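Local coordinates for designed helical repeat protein (Synthetic construct, PDB 5CWD), which has no known natural function and was computationally designed to fold into a stack of repeated helices, probably serving as a test of de novo repeat-protein design, at residues T45-R58 against A83-A97. Sequence-based numbering, arbitrary orientation. Where two conformers were deposited one is given.
Sequences TKEAARSFCEAAAR and AGMPTKEAARSFCEA
Phe94 lies flat against Ala57: the methyl CB sits 3.5 Å from the ring centroid, only 9° off the normal, a CH-pi contact over the centre of one face. With CG anti to the backbone N (chi1 -168°), the ring swings from helix 87-105 toward helix 45-63, where CE2 also comes 4.1 Å from Ala56 CB; Cys76 of helix 66-83 and Ala117 and Val121 of helix 108-125 touch the same side chain. Shrinking Phe94 to an alanine would probably open a gap beneath Ala57 and leave its methyl without the aromatic face. Beyond the ring, Ala97 CB packs on Glu54, 3.8 Å from its CB.

Met85 fills the other end. Its chain runs extended to SD and then bends at chi3 (58°), bringing CE to 3.4 Å from Ala49 CB, while Cys53, disulfide-bonded to Cys76, places SG 4.1 Å from Ala90 CB. Near Gly84, Thr45 OG1 donates to a lone pair of Ala83 O, in the carbonyl plane, at 3.1 Å.

At the more exposed margin, one conformer of Arg50 turns a guanidinium edge to Glu89 OE2 in a salt bridge of doubtful geometry, NH2 and OE2 being modelled too close. Small alanines probably let the axes of segments 45-58 and 87-97, inclined but running in the same general sense, come within 7.9 Å, so the chemistry implies an apolar, alanine-rich interface between them, with charge pairing confined to its border.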
loop_
_atom_site.group_PDB
_atom_site.type_symbol
_atom_site.label_atom_id
_atom_site.label_comp_id
_atom_site.label_asym_id
_atom_site.label_seq_id
_atom_site.Cartn_x
_atom_site.Cartn_y
_atom_site.Cartn_z
ATOM N N THR A 45 -7.705 1.945 16.251
ATOM C CA THR A 45 -7.097 2.891 15.326
ATOM C C THR A 45 -6.066 2.215 14.426
ATOM O O THR A 45 -5.950 2.550 13.247
ATOM C CB THR A 45 -6.422 4.050 16.077
ATOM O OG1 THR A 45 -5.535 3.523 17.074
ATOM C CG2 THR A 45 -7.466 4.937 16.739
ATOM N N LYS A 46 -5.324 1.265 14.983
ATOM C CA LYS A 46 -4.319 0.534 14.217
ATOM C C LYS A 46 -4.936 -0.147 13.002
ATOM O O LYS A 46 -4.459 0.013 11.878
ATOM C CB LYS A 46 -3.622 -0.512 15.091
ATOM C CG LYS A 46 -2.677 0.062 16.132
ATOM C CD LYS A 46 -1.690 -0.992 16.618
ATOM C CE LYS A 46 -0.608 -0.385 17.497
ATOM N NZ LYS A 46 0.489 -1.353 17.775
ATOM N N GLU A 47 -6.000 -0.909 13.237
ATOM C CA GLU A 47 -6.645 -1.665 12.172
ATOM C C GLU A 47 -7.258 -0.710 11.153
ATOM O O GLU A 47 -7.234 -0.967 9.947
ATOM C CB GLU A 47 -7.710 -2.598 12.746
ATOM C CG GLU A 47 -8.018 -3.804 11.871
ATOM C CD GLU A 47 -9.016 -4.748 12.512
ATOM O OE1 GLU A 47 -10.048 -4.265 13.024
ATOM O OE2 GLU A 47 -8.764 -5.973 12.510
ATOM N N ALA A 48 -7.799 0.397 11.647
ATOM C CA ALA A 48 -8.340 1.431 10.778
ATOM C C ALA A 48 -7.258 1.949 9.839
ATOM O O ALA A 48 -7.416 1.933 8.615
ATOM C CB ALA A 48 -8.912 2.565 11.601
ATOM N N ALA A 49 -6.155 2.400 10.426
ATOM C CA ALA A 49 -5.025 2.912 9.663
ATOM C C ALA A 49 -4.475 1.847 8.719
ATOM O O ALA A 49 -4.040 2.157 7.610
ATOM C CB ALA A 49 -3.939 3.400 10.600
ATOM N N ARG A 50 -4.491 0.596 9.167
ATOM C CA ARG A 50 -4.047 -0.519 8.337
ATOM C C ARG A 50 -4.911 -0.616 7.086
ATOM O O ARG A 50 -4.404 -0.588 5.962
ATOM C CB ARG A 50 -4.098 -1.833 9.124
ATOM C CG ARG A 50 -3.797 -3.078 8.296
ATOM C CD ARG A 50 -4.064 -4.345 9.087
ATOM N NE ARG A 50 -3.188 -4.458 10.247
ATOM C CZ ARG A 50 -1.939 -4.907 10.200
ATOM N NH1 ARG A 50 -1.402 -5.284 9.047
ATOM N NH2 ARG A 50 -1.220 -4.973 11.311
ATOM N N SER A 51 -6.219 -0.734 7.292
ATOM C CA SER A 51 -7.164 -0.829 6.184
ATOM C C SER A 51 -7.052 0.403 5.284
ATOM O O SER A 51 -7.182 0.308 4.058
ATOM C CB SER A 51 -8.593 -0.981 6.712
ATOM O OG SER A 51 -9.490 -1.341 5.677
ATOM N N PHE A 52 -6.798 1.553 5.903
ATOM C CA PHE A 52 -6.577 2.793 5.165
ATOM C C PHE A 52 -5.353 2.678 4.258
ATOM O O PHE A 52 -5.413 3.020 3.078
ATOM C CB PHE A 52 -6.401 3.966 6.131
ATOM C CG PHE A 52 -6.422 5.315 5.464
ATOM C CD1 PHE A 52 -5.300 5.802 4.813
ATOM C CD2 PHE A 52 -7.561 6.102 5.499
ATOM C CE1 PHE A 52 -5.317 7.040 4.207
ATOM C CE2 PHE A 52 -7.581 7.342 4.893
ATOM C CZ PHE A 52 -6.457 7.811 4.249
ATOM N N CYS A 53 -4.244 2.203 4.820
ATOM C CA CYS A 53 -3.006 2.051 4.061
ATOM C C CYS A 53 -3.154 1.042 2.933
ATOM O O CYS A 53 -2.697 1.280 1.814
ATOM C CB CYS A 53 -1.865 1.625 4.979
ATOM S SG CYS A 53 -1.247 2.951 6.024
ATOM N N GLU A 54 -3.780 -0.092 3.230
ATOM C CA GLU A 54 -4.017 -1.100 2.204
ATOM C C GLU A 54 -4.911 -0.544 1.094
ATOM O O GLU A 54 -4.618 -0.716 -0.096
ATOM C CB GLU A 54 -4.635 -2.356 2.819
ATOM C CG GLU A 54 -3.697 -3.091 3.766
ATOM C CD GLU A 54 -4.268 -4.400 4.269
ATOM O OE1 GLU A 54 -5.482 -4.635 4.082
ATOM O OE2 GLU A 54 -3.500 -5.198 4.849
ATOM N N ALA A 55 -5.991 0.132 1.479
ATOM C CA ALA A 55 -6.860 0.782 0.501
ATOM C C ALA A 55 -6.083 1.810 -0.320
ATOM O O ALA A 55 -6.250 1.908 -1.536
ATOM C CB ALA A 55 -8.034 1.441 1.194
ATOM N N ALA A 56 -5.229 2.567 0.362
ATOM C CA ALA A 56 -4.422 3.601 -0.276
ATOM C C ALA A 56 -3.476 3.000 -1.306
ATOM O O ALA A 56 -3.338 3.520 -2.414
ATOM C CB ALA A 56 -3.640 4.377 0.772
ATOM N N ALA A 57 -2.818 1.909 -0.934
ATOM C CA ALA A 57 -1.952 1.194 -1.863
ATOM C C ALA A 57 -2.764 0.682 -3.045
ATOM O O ALA A 57 -2.358 0.828 -4.200
ATOM C CB ALA A 57 -1.251 0.046 -1.162
ATOM N N ARG A 58 -3.914 0.082 -2.748
ATOM C CA ARG A 58 -4.821 -0.390 -3.789
ATOM C C ARG A 58 -5.142 0.726 -4.779
ATOM O O ARG A 58 -5.044 0.543 -5.993
ATOM C CB ARG A 58 -6.111 -0.924 -3.170
ATOM C CG ARG A 58 -6.463 -2.334 -3.603
ATOM C CD ARG A 58 -7.737 -2.819 -2.930
ATOM N NE ARG A 58 -7.665 -2.707 -1.475
ATOM C CZ ARG A 58 -6.932 -3.498 -0.697
ATOM N NH1 ARG A 58 -6.192 -4.463 -1.228
ATOM N NH2 ARG A 58 -6.932 -3.319 0.616
ATOM N N ALA A 83 -2.753 7.533 13.940
ATOM C CA ALA A 83 -3.359 6.426 14.673
ATOM C C ALA A 83 -2.417 5.812 15.706
ATOM O O ALA A 83 -2.776 4.851 16.386
ATOM C CB ALA A 83 -3.816 5.357 13.695
ATOM N N GLY A 84 -1.213 6.361 15.821
ATOM C CA GLY A 84 -0.227 5.826 16.741
ATOM C C GLY A 84 0.216 4.424 16.361
ATOM O O GLY A 84 0.647 3.652 17.219
ATOM N N MET A 85 0.104 4.091 15.077
ATOM C CA MET A 85 0.586 2.810 14.565
ATOM C C MET A 85 2.045 2.947 14.144
ATOM O O MET A 85 2.455 4.010 13.681
ATOM C CB MET A 85 -0.263 2.338 13.382
ATOM C CG MET A 85 0.276 1.084 12.700
ATOM S SD MET A 85 -0.801 0.399 11.423
ATOM C CE MET A 85 -0.970 1.784 10.302
ATOM N N PRO A 86 2.844 1.879 14.314
ATOM C CA PRO A 86 4.230 1.945 13.839
ATOM C C PRO A 86 4.327 2.110 12.323
ATOM O O PRO A 86 3.503 1.572 11.585
ATOM C CB PRO A 86 4.816 0.600 14.277
ATOM C CG PRO A 86 3.972 0.172 15.416
ATOM C CD PRO A 86 2.595 0.658 15.100
ATOM N N THR A 87 5.339 2.842 11.872
ATOM C CA THR A 87 5.489 3.162 10.458
ATOM C C THR A 87 5.961 1.961 9.645
ATOM O O THR A 87 5.577 1.799 8.488
ATOM C CB THR A 87 6.475 4.314 10.269
ATOM O OG1 THR A 87 7.679 4.033 10.993
ATOM C CG2 THR A 87 5.873 5.606 10.786
ATOM N N LYS A 88 6.799 1.130 10.252
ATOM C CA LYS A 88 7.273 -0.092 9.614
ATOM C C LYS A 88 6.088 -0.983 9.245
ATOM O O LYS A 88 6.001 -1.508 8.131
ATOM C CB LYS A 88 8.230 -0.827 10.550
ATOM C CG LYS A 88 9.455 -1.413 9.883
ATOM C CD LYS A 88 10.463 -1.864 10.930
ATOM C CE LYS A 88 11.638 -2.585 10.302
ATOM N NZ LYS A 88 11.226 -3.868 9.672
ATOM N N GLU A 89 5.175 -1.136 10.201
ATOM C CA GLU A 89 3.939 -1.884 10.001
ATOM C C GLU A 89 3.156 -1.326 8.821
ATOM O O GLU A 89 2.818 -2.051 7.875
ATOM C CB GLU A 89 3.084 -1.828 11.273
ATOM C CG GLU A 89 1.736 -2.542 11.189
ATOM C CD GLU A 89 1.847 -4.046 11.373
ATOM O OE1 GLU A 89 2.772 -4.655 10.795
ATOM O OE2 GLU A 89 1.005 -4.619 12.099
ATOM N N ALA A 90 2.867 -0.030 8.903
ATOM C CA ALA A 90 2.156 0.685 7.855
ATOM C C ALA A 90 2.773 0.397 6.501
ATOM O O ALA A 90 2.094 -0.043 5.574
ATOM C CB ALA A 90 2.177 2.175 8.136
ATOM N N ALA A 91 4.074 0.630 6.403
ATOM C CA ALA A 91 4.789 0.464 5.150
ATOM C C ALA A 91 4.713 -0.971 4.650
ATOM O O ALA A 91 4.515 -1.205 3.456
ATOM C CB ALA A 91 6.227 0.886 5.318
ATOM N N ARG A 92 4.874 -1.929 5.557
ATOM C CA ARG A 92 4.778 -3.338 5.185
ATOM C C ARG A 92 3.402 -3.661 4.611
ATOM O O ARG A 92 3.293 -4.260 3.535
ATOM C CB ARG A 92 5.061 -4.238 6.386
ATOM C CG ARG A 92 5.113 -5.723 6.043
ATOM C CD ARG A 92 5.315 -6.583 7.281
ATOM N NE ARG A 92 6.489 -6.173 8.045
ATOM C CZ ARG A 92 7.744 -6.396 7.667
ATOM N NH1 ARG A 92 7.999 -7.020 6.523
ATOM N NH2 ARG A 92 8.748 -5.987 8.432
ATOM N N SER A 93 2.357 -3.268 5.333
ATOM C CA SER A 93 0.990 -3.521 4.885
ATOM C C SER A 93 0.740 -2.870 3.528
ATOM O O SER A 93 0.181 -3.494 2.619
ATOM C CB SER A 93 -0.019 -3.005 5.913
ATOM O OG SER A 93 0.122 -1.609 6.112
ATOM N N PHE A 94 1.165 -1.616 3.400
ATOM C CA PHE A 94 1.060 -0.886 2.144
ATOM C C PHE A 94 1.729 -1.655 1.009
ATOM O O PHE A 94 1.123 -1.878 -0.042
ATOM C CB PHE A 94 1.697 0.497 2.285
ATOM C CG PHE A 94 1.392 1.431 1.145
ATOM C CD1 PHE A 94 1.964 1.241 -0.102
ATOM C CD2 PHE A 94 0.541 2.509 1.327
ATOM C CE1 PHE A 94 1.688 2.102 -1.141
ATOM C CE2 PHE A 94 0.261 3.373 0.287
ATOM C CZ PHE A 94 0.835 3.170 -0.947
ATOM N N CYS A 95 2.981 -2.051 1.226
ATOM C CA CYS A 95 3.738 -2.785 0.216
ATOM C C CYS A 95 3.058 -4.090 -0.176
ATOM O O CYS A 95 2.876 -4.369 -1.361
ATOM C CB CYS A 95 5.151 -3.077 0.717
ATOM S SG CYS A 95 6.212 -1.623 0.798
ATOM N N GLU A 96 2.690 -4.892 0.819
ATOM C CA GLU A 96 2.020 -6.161 0.555
ATOM C C GLU A 96 0.724 -5.952 -0.235
ATOM O O GLU A 96 0.507 -6.597 -1.269
ATOM C CB GLU A 96 1.742 -6.893 1.870
ATOM C CG GLU A 96 3.009 -7.382 2.571
ATOM C CD GLU A 96 2.745 -7.960 3.952
ATOM O OE1 GLU A 96 1.598 -7.860 4.441
ATOM O OE2 GLU A 96 3.692 -8.515 4.551
ATOM N N ALA A 97 -0.125 -5.042 0.238
ATOM C CA ALA A 97 -1.376 -4.738 -0.454
ATOM C C ALA A 97 -1.107 -4.257 -1.878
ATOM O O ALA A 97 -1.820 -4.620 -2.817
ATOM C CB ALA A 97 -2.164 -3.696 0.315
#